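Local structure of member of s1p family of ribosomal proteins (5YH1) at residues R167-I170 and K174-V177; E143-Y148 and D178-V183. The protein binds manganese through its DHH-family part and is probably an exonuclease acting on nucleic acid. One frame throughout, in Å; residues are numbered along the deposited sequence.

Both contacts lie in the DHH family N-terminal domain, and contact 1 sits inside the chain loop that contact 2 closes. Contact 1 is a surface hairpin, 167-170 against 174-177, held mainly by backbone hydrogen bonds. Contact 2 is partly buried. It sets the start of helix 145-152 against the loop 178-183, and apolar side chains and aromatic ring faces do all the work, with no hydrogen bond across. The two meet directly. V177 CG2 lies 3.6 Å from Y148 CE2, and I145 also touches V177 and K176. The 3-10 turn that ends contact 1 runs straight into contact 2.

Contact 1: R167-I170 and K174-V177; sequences RDWI and KAKV
D168 and K176 are joined through their backbones in a short antiparallel beta hairpin, made of strands 169-171 and 174-175. W169 and A175 form a non-hydrogen-bonded pair at its middle, with CA atoms 4.1 Å apart.

Two backbone hydrogen bonds flank this pair. K176 N donates to D168 O over 2.8 Å, with a C=O...donor angle of 173°, nearly in line with the carbonyl. I170 N donates to K174 O, also 2.8 Å, and is tilted 16° from the carbonyl plane. A175 N is hydrogen-bonded to D178 OD2, outside the hairpin.

The aromatic contact is made by W169. Its chi1 of -63° sets CG beside the backbone N. The six-membered ring then lies against A175, whose CB sits over one face toward the rim, a CH-pi contact at 4.2 Å from the ring centroid. At the ring edge, near its plane, K174 O lies 3.4 Å from W169 CE3; K174 N lies in plane by CZ3. Outside the hairpin, R192 makes a cation-pi contact with the indole and H189 meets it nearly at a right angle. With an alanine in place of W169, A175 CB would probably lose the ring face it packs on, and R192 its cation-pi partner.

Apolar contacts at the exposed end pair I170 with K174. The isoleucine CD1 reaches the lysine CG at 3.9 Å, and the two side chains cross obliquely.

The charged groups stay apart. D168 OD2 is hydrogen-bonded to T142 OG1 and lies 5.6 Å from K176 NZ, so any attraction there is probably only long-range. The aliphatic parts of these two residues do meet, with D168 CB 4.0 Å from K176 CB.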
# COMPACT_ATOMS: atom_id res chain seq x y z
N ARG A 167 0.86 -28.95 15.37
CA ARG A 167 1.76 -29.90 14.68
C ARG A 167 2.95 -30.39 15.50
O ARG A 167 3.07 -31.60 15.72
CB ARG A 167 2.25 -29.34 13.34
CG ARG A 167 1.22 -29.37 12.23
CD ARG A 167 1.88 -29.11 10.88
NE ARG A 167 0.90 -29.13 9.80
N ASP A 168 3.84 -29.49 15.93
CA ASP A 168 5.08 -29.89 16.61
C ASP A 168 4.85 -30.13 18.09
O ASP A 168 5.04 -29.24 18.92
CB ASP A 168 6.16 -28.82 16.41
CG ASP A 168 6.62 -28.69 14.97
OD1 ASP A 168 6.83 -29.74 14.33
OD2 ASP A 168 6.77 -27.56 14.46
N TRP A 169 4.42 -31.34 18.43
CA TRP A 169 4.11 -31.67 19.82
C TRP A 169 5.37 -32.04 20.59
O TRP A 169 6.21 -32.78 20.09
CB TRP A 169 3.06 -32.78 19.88
CG TRP A 169 1.77 -32.33 19.28
CD1 TRP A 169 1.36 -32.53 18.00
CD2 TRP A 169 0.75 -31.55 19.91
NE1 TRP A 169 0.14 -31.93 17.79
CE2 TRP A 169 -0.26 -31.33 18.96
CE3 TRP A 169 0.60 -31.02 21.19
CZ2 TRP A 169 -1.42 -30.60 19.25
CZ3 TRP A 169 -0.54 -30.30 21.49
CH2 TRP A 169 -1.54 -30.10 20.51
N ILE A 170 5.51 -31.48 21.79
CA ILE A 170 6.63 -31.82 22.68
C ILE A 170 6.18 -32.75 23.81
O ILE A 170 7.00 -33.44 24.40
CB ILE A 170 7.34 -30.57 23.25
CG1 ILE A 170 6.37 -29.64 23.97
CG2 ILE A 170 8.06 -29.82 22.13
CD1 ILE A 170 7.04 -28.46 24.64
N LYS A 174 1.13 -30.48 25.02
CA LYS A 174 1.96 -29.29 24.84
C LYS A 174 2.70 -29.31 23.51
O LYS A 174 3.33 -30.31 23.14
CB LYS A 174 2.95 -29.14 25.99
CG LYS A 174 3.53 -27.74 26.09
CD LYS A 174 4.36 -27.52 27.34
CE LYS A 174 4.71 -26.04 27.49
NZ LYS A 174 5.80 -25.81 28.47
N ALA A 175 2.62 -28.19 22.79
CA ALA A 175 3.31 -28.03 21.51
C ALA A 175 4.43 -27.02 21.64
O ALA A 175 4.49 -26.26 22.60
CB ALA A 175 2.33 -27.59 20.44
N LYS A 176 5.30 -27.00 20.64
CA LYS A 176 6.45 -26.11 20.61
C LYS A 176 6.05 -24.64 20.79
O LYS A 176 6.65 -23.92 21.59
CB LYS A 176 7.21 -26.29 19.30
CG LYS A 176 8.58 -25.64 19.30
CD LYS A 176 9.30 -25.83 17.97
CE LYS A 176 10.70 -25.24 18.03
NZ LYS A 176 11.25 -24.98 16.66
N VAL A 177 5.00 -24.21 20.08
CA VAL A 177 4.54 -22.83 20.14
C VAL A 177 4.13 -22.41 21.55
O VAL A 177 4.22 -21.23 21.89
CB VAL A 177 3.36 -22.56 19.17
CG1 VAL A 177 2.08 -23.24 19.66
CG2 VAL A 177 3.13 -21.07 18.99

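Contact 2: E143-Y148 and D178-V183; sequences EDIPAY and DEYVDV
The first torsions of I145 and Y180 set their side chains against each other. In I145 a chi1 of -72° leaves CG2 anti to the backbone N, and this methyl faces the tyrosine. In Y180 a chi1 of -60° puts the ring beside its own backbone N, with a face turned to the helix.

I145 CG2 stands almost over the ring centre, 3.8 Å from the centroid and 12° off the normal. This is a CH-pi contact. I145 CD1 touches the same ring at its CE2 atom, 3.8 Å away. The two side chains cross at about a right angle.

Y148 takes part through two regions. Its CB packs on Y180 CB at 3.7 Å. Its ring receives V181 CG1 over one face, toward the rim, in a second CH-pi contact. The closest approach is V181 CG1 to Y148 CE2, 3.4 Å, which is tight. The opposite face of the Y148 ring lies over D144 O, from the preceding turn of the same segment, so the ring is sandwiched. Its hydroxyl is hydrogen-bonded to G139 O, which fixes the far end.

I158 and V160 of strand 158-161 touch both Y148 and V181. The arrangement is helix-to-loop packing beside the parallel sheet of the DHH domain, where helix 145-152 links strands 132-136 and 158-161 in a beta-alpha-beta crossover.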
# COMPACT_ATOMS: atom_id res chain seq x y z
N GLU A 143 4.75 -21.51 12.76
CA GLU A 143 4.96 -20.35 11.87
C GLU A 143 4.75 -19.01 12.60
O GLU A 143 5.14 -17.96 12.10
CB GLU A 143 4.04 -20.41 10.65
CG GLU A 143 4.50 -21.36 9.55
CD GLU A 143 4.52 -22.82 9.99
OE1 GLU A 143 5.54 -23.50 9.73
OE2 GLU A 143 3.53 -23.30 10.60
N ASP A 144 4.13 -19.06 13.77
CA ASP A 144 3.89 -17.87 14.57
C ASP A 144 5.03 -17.53 15.54
O ASP A 144 5.08 -16.42 16.07
CB ASP A 144 2.58 -18.03 15.34
CG ASP A 144 1.40 -18.22 14.41
OD1 ASP A 144 1.03 -17.25 13.73
OD2 ASP A 144 0.85 -19.35 14.35
N ILE A 145 5.96 -18.47 15.74
CA ILE A 145 7.03 -18.30 16.74
C ILE A 145 7.96 -17.09 16.49
O ILE A 145 8.29 -16.35 17.43
CB ILE A 145 7.83 -19.62 16.90
CG1 ILE A 145 6.95 -20.64 17.64
CG2 ILE A 145 9.13 -19.39 17.65
CD1 ILE A 145 7.53 -22.03 17.77
N PRO A 146 8.37 -16.86 15.24
CA PRO A 146 9.19 -15.66 14.98
C PRO A 146 8.57 -14.37 15.51
O PRO A 146 9.28 -13.54 16.08
CB PRO A 146 9.29 -15.64 13.46
CG PRO A 146 9.22 -17.09 13.07
CD PRO A 146 8.28 -17.73 14.06
N ALA A 147 7.27 -14.20 15.34
CA ALA A 147 6.57 -13.03 15.88
C ALA A 147 6.64 -13.00 17.40
O ALA A 147 6.82 -11.94 18.00
CB ALA A 147 5.11 -13.03 15.43
N TYR A 148 6.49 -14.16 18.02
CA TYR A 148 6.49 -14.24 19.48
C TYR A 148 7.88 -14.00 20.07
O TYR A 148 8.01 -13.39 21.12
CB TYR A 148 5.91 -15.58 19.96
CG TYR A 148 4.48 -15.87 19.52
CD1 TYR A 148 3.55 -14.84 19.33
CD2 TYR A 148 4.06 -17.17 19.30
CE1 TYR A 148 2.26 -15.12 18.94
CE2 TYR A 148 2.76 -17.45 18.91
CZ TYR A 148 1.87 -16.43 18.73
OH TYR A 148 0.59 -16.72 18.34
N ASP A 178 3.69 -23.37 22.37
CA ASP A 178 3.18 -23.06 23.72
C ASP A 178 4.23 -22.46 24.65
O ASP A 178 3.90 -21.73 25.58
CB ASP A 178 2.56 -24.30 24.39
CG ASP A 178 1.27 -24.75 23.72
OD1 ASP A 178 0.43 -23.90 23.39
OD2 ASP A 178 1.10 -25.96 23.53
N GLU A 179 5.50 -22.76 24.39
CA GLU A 179 6.59 -22.17 25.18
C GLU A 179 6.74 -20.66 24.97
O GLU A 179 7.35 -19.99 25.78
CB GLU A 179 7.92 -22.85 24.87
CG GLU A 179 7.95 -24.32 25.28
CD GLU A 179 9.17 -25.06 24.76
OE1 GLU A 179 9.56 -24.86 23.59
OE2 GLU A 179 9.73 -25.86 25.53
N TYR A 180 6.16 -20.13 23.89
CA TYR A 180 6.30 -18.71 23.58
C TYR A 180 5.06 -17.88 23.89
O TYR A 180 5.08 -16.67 23.70
CB TYR A 180 6.68 -18.53 22.11
CG TYR A 180 7.98 -19.21 21.76
CD1 TYR A 180 9.19 -18.53 21.86
CD2 TYR A 180 8.00 -20.53 21.35
CE1 TYR A 180 10.39 -19.15 21.54
CE2 TYR A 180 9.19 -21.17 21.03
CZ TYR A 180 10.37 -20.47 21.13
OH TYR A 180 11.54 -21.11 20.80
N VAL A 181 3.99 -18.52 24.35
CA VAL A 181 2.76 -17.80 24.70
C VAL A 181 2.28 -18.19 26.09
O VAL A 181 2.60 -19.26 26.59
CB VAL A 181 1.63 -18.05 23.66
CG1 VAL A 181 2.09 -17.64 22.27
CG2 VAL A 181 1.15 -19.49 23.68
N ASP A 182 1.48 -17.31 26.70
CA ASP A 182 1.08 -17.44 28.10
C ASP A 182 -0.17 -18.30 28.31
O ASP A 182 -0.30 -18.97 29.33
CB ASP A 182 0.88 -16.05 28.69
CG ASP A 182 2.17 -15.23 28.71
OD1 ASP A 182 2.87 -15.32 29.73
OD2 ASP A 182 2.52 -14.58 27.70
N VAL A 183 -1.10 -18.25 27.36
CA VAL A 183 -2.21 -19.21 27.35
C VAL A 183 -2.65 -19.46 25.92
O VAL A 183 -2.81 -18.52 25.13
CB VAL A 183 -3.40 -18.77 28.23
CG1 VAL A 183 -4.05 -17.51 27.69
CG2 VAL A 183 -4.42 -19.90 28.34